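Local coordinates for acyl-CoA thioester hydrolase HI0827 (Haemophilus influenzae Rd KW20, PDB 3BJK), which probably hydrolyses the thioester bond of a broad range of acyl-coenzyme A substrates, working as a hexamer built as a trimer of dimers, at residues V59-E64 against T120-D125. The protein carries 1 engineered substitution. Residues are numbered along the deposited sequence; the frame is centred on the assembly and turned at random.
Sequences VTVAVE and TFVAVD
Val59 and Val122 face each other as an antiparallel hydrogen-bonded pair, with Val59 N to Val122 O at 2.7 Å and Val122 N returning the bond to Val59 O; the N-to-C directions of the two strands make 144°, a twisted antiparallel pair. Thr60 and Phe121 follow as a non-hydrogen-bonded pair; after them the register slips by one, and Val61 and Ala62 both sit opposite Thr120, whose O takes Val61 N at 2.9 Å and, weakly, Ala62 N, while Thr120 N donates almost straight (172°) to Ala62 O. At the bulge Val61 CG1 presses tightly on Val122 CG2 at 3.5 Å, the two side chains at about a right angle. Past the end of strand 111-123, Val124 CG1 meets Val59 CG2 at 3.7 Å. On the other face Thr60 OG1 lies 3.4 Å from Phe121 CE1; Phe121 holds CG anti to its carbonyl carbon (chi1 -58°), which carries the ring alongside Thr60. Two waters bridge Thr120 OG1 to Glu64 OE1, one also accepting from Glu64 N. Val61 and Ala62 against Thr120 form a classic beta bulge in the antiparallel sheet of a hotdog fold, whose helix 35-54 packs on Phe121; at Val63 the sheet continues into a second subunit.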
ATOM      1  N   VAL C  59      -1.745   6.027  23.372  1.00 33.10           N
ATOM      2  CA  VAL C  59      -1.368   6.915  22.239  1.00 33.26           C
ATOM      3  C   VAL C  59       0.076   7.361  22.351  1.00 31.93           C
ATOM      4  O   VAL C  59       0.626   7.502  23.444  1.00 31.01           O
ATOM      5  CB  VAL C  59      -2.232   8.236  22.164  1.00 33.89           C
ATOM      6  CG1 VAL C  59      -3.631   7.946  21.687  1.00 36.59           C
ATOM      7  CG2 VAL C  59      -2.229   8.942  23.479  1.00 31.48           C
ATOM      8  N   THR C  60       0.700   7.604  21.225  1.00 32.20           N
ATOM      9  CA  THR C  60       2.040   8.226  21.215  1.00 32.78           C
ATOM     10  C   THR C  60       1.825   9.727  21.454  1.00 31.74           C
ATOM     11  O   THR C  60       0.970  10.342  20.803  1.00 32.18           O
ATOM     12  CB  THR C  60       2.753   7.982  19.864  1.00 33.01           C
ATOM     13  OG1 THR C  60       2.635   6.616  19.496  1.00 36.12           O
ATOM     14  CG2 THR C  60       4.144   8.273  19.945  1.00 32.83           C
ATOM     15  N   VAL C  61       2.527  10.315  22.415  1.00 28.75           N
ATOM     16  CA  VAL C  61       2.474  11.764  22.600  1.00 27.12           C
ATOM     17  C   VAL C  61       3.777  12.500  22.176  1.00 26.51           C
ATOM     18  O   VAL C  61       3.730  13.691  21.829  1.00 24.84           O
ATOM     19  CB  VAL C  61       2.162  12.087  24.037  1.00 28.12           C
ATOM     20  CG1 VAL C  61       0.755  11.464  24.400  1.00 27.65           C
ATOM     21  CG2 VAL C  61       3.298  11.597  24.997  1.00 27.63           C
ATOM     22  N   ALA C  62       4.915  11.811  22.254  1.00 26.15           N
ATOM     23  CA  ALA C  62       6.213  12.420  21.918  1.00 27.28           C
ATOM     24  C   ALA C  62       7.235  11.430  21.450  1.00 27.86           C
ATOM     25  O   ALA C  62       7.206  10.246  21.798  1.00 27.32           O
ATOM     26  CB  ALA C  62       6.793  13.170  23.143  1.00 27.50           C
ATOM     27  N   VAL C  63       8.149  11.936  20.625  1.00 27.79           N
ATOM     28  CA  VAL C  63       9.390  11.246  20.325  1.00 29.44           C
ATOM     29  C   VAL C  63      10.484  12.310  20.527  1.00 29.33           C
ATOM     30  O   VAL C  63      10.698  13.171  19.696  1.00 30.92           O
ATOM     31  CB  VAL C  63       9.469  10.709  18.896  1.00 28.42           C
ATOM     32  CG1 VAL C  63      10.696   9.847  18.776  1.00 32.36           C
ATOM     33  CG2 VAL C  63       8.234   9.920  18.523  1.00 32.19           C
ATOM     34  N   GLU C  64      11.134  12.291  21.668  1.00 30.94           N
ATOM     35  CA  GLU C  64      12.053  13.388  22.012  1.00 31.15           C
ATOM     36  C   GLU C  64      13.322  13.353  21.155  1.00 30.56           C
ATOM     37  O   GLU C  64      13.933  14.388  20.916  1.00 28.47           O
ATOM     38  CB  GLU C  64      12.382  13.377  23.513  1.00 32.26           C
ATOM     39  CG  GLU C  64      12.929  12.046  24.077  1.00 32.28           C
ATOM     40  CD  GLU C  64      12.644  11.912  25.578  1.00 33.38           C
ATOM     41  OE1 GLU C  64      11.474  11.525  26.012  1.00 33.20           O
ATOM     42  OE2 GLU C  64      13.605  12.267  26.290  1.00 34.11           O
ATOM     43  N   THR C 120       7.545   8.360  23.899  1.00 28.80           N
ATOM     44  CA  THR C 120       6.646   8.452  25.054  1.00 29.37           C
ATOM     45  C   THR C 120       5.186   8.169  24.622  1.00 30.15           C
ATOM     46  O   THR C 120       4.625   8.813  23.717  1.00 30.20           O
ATOM     47  CB  THR C 120       6.711   9.855  25.743  1.00 28.69           C
ATOM     48  OG1 THR C 120       8.074  10.273  25.890  1.00 31.11           O
ATOM     49  CG2 THR C 120       5.940   9.856  27.056  1.00 28.02           C
ATOM     50  N   PHE C 121       4.565   7.252  25.349  1.00 30.04           N
ATOM     51  CA  PHE C 121       3.193   6.856  25.135  1.00 31.54           C
ATOM     52  C   PHE C 121       2.376   7.200  26.348  1.00 31.28           C
ATOM     53  O   PHE C 121       2.906   7.316  27.433  1.00 31.37           O
ATOM     54  CB  PHE C 121       3.123   5.335  24.965  1.00 32.65           C
ATOM     55  CG  PHE C 121       3.967   4.830  23.841  1.00 31.76           C
ATOM     56  CD1 PHE C 121       3.450   4.771  22.550  1.00 32.68           C
ATOM     57  CD2 PHE C 121       5.277   4.485  24.054  1.00 34.54           C
ATOM     58  CE1 PHE C 121       4.189   4.342  21.510  1.00 33.83           C
ATOM     59  CE2 PHE C 121       6.062   4.056  22.976  1.00 30.98           C
ATOM     60  CZ  PHE C 121       5.496   3.971  21.704  1.00 33.75           C
ATOM     61  N   VAL C 122       1.073   7.356  26.154  1.00 31.18           N
ATOM     62  CA  VAL C 122       0.162   7.568  27.250  1.00 31.37           C
ATOM     63  C   VAL C 122      -0.996   6.566  27.117  1.00 30.67           C
ATOM     64  O   VAL C 122      -1.571   6.419  26.047  1.00 30.17           O
ATOM     65  CB  VAL C 122      -0.326   9.044  27.300  1.00 32.56           C
ATOM     66  CG1 VAL C 122      -1.355   9.242  28.393  1.00 30.29           C
ATOM     67  CG2 VAL C 122       0.888   9.962  27.505  1.00 32.68           C
ATOM     68  N   ALA C 123      -1.228   5.829  28.187  1.00 31.14           N
ATOM     69  CA  ALA C 123      -2.394   4.991  28.361  1.00 31.46           C
ATOM     70  C   ALA C 123      -3.713   5.806  28.271  1.00 32.86           C
ATOM     71  O   ALA C 123      -3.854   6.856  28.895  1.00 32.09           O
ATOM     72  CB  ALA C 123      -2.300   4.303  29.711  1.00 31.23           C
ATOM     73  N   VAL C 124      -4.648   5.311  27.456  1.00 33.70           N
ATOM     74  CA  VAL C 124      -5.895   5.986  27.148  1.00 34.16           C
ATOM     75  C   VAL C 124      -7.083   5.028  27.247  1.00 35.14           C
ATOM     76  O   VAL C 124      -6.939   3.813  27.113  1.00 35.16           O
ATOM     77  CB  VAL C 124      -5.921   6.649  25.731  1.00 33.67           C
ATOM     78  CG1 VAL C 124      -4.944   7.818  25.668  1.00 34.40           C
ATOM     79  CG2 VAL C 124      -5.651   5.675  24.600  1.00 35.03           C
ATOM     80  N   ASP C 125      -8.253   5.601  27.461  1.00 35.83           N
ATOM     81  CA  ASP C 125      -9.516   4.874  27.401  1.00 37.14           C
ATOM     82  C   ASP C 125     -10.051   4.802  25.957  1.00 38.30           C
ATOM     83  O   ASP C 125      -9.384   5.249  25.027  1.00 37.18           O
ATOM     84  CB  ASP C 125     -10.541   5.530  28.356  1.00 36.98           C
ATOM     85  CG  ASP C 125     -10.874   7.001  28.000  1.00 38.08           C
ATOM     86  OD1 ASP C 125     -10.784   7.408  26.812  1.00 38.53           O
ATOM     87  OD2 ASP C 125     -11.250   7.751  28.941  1.00 38.86           O
TER
HETATM   88  O   HOH W   1       9.960  10.813  24.018  1.00 17.52           O
HETATM   89  O   HOH W   2       9.287  11.601  27.881  1.00 26.33           O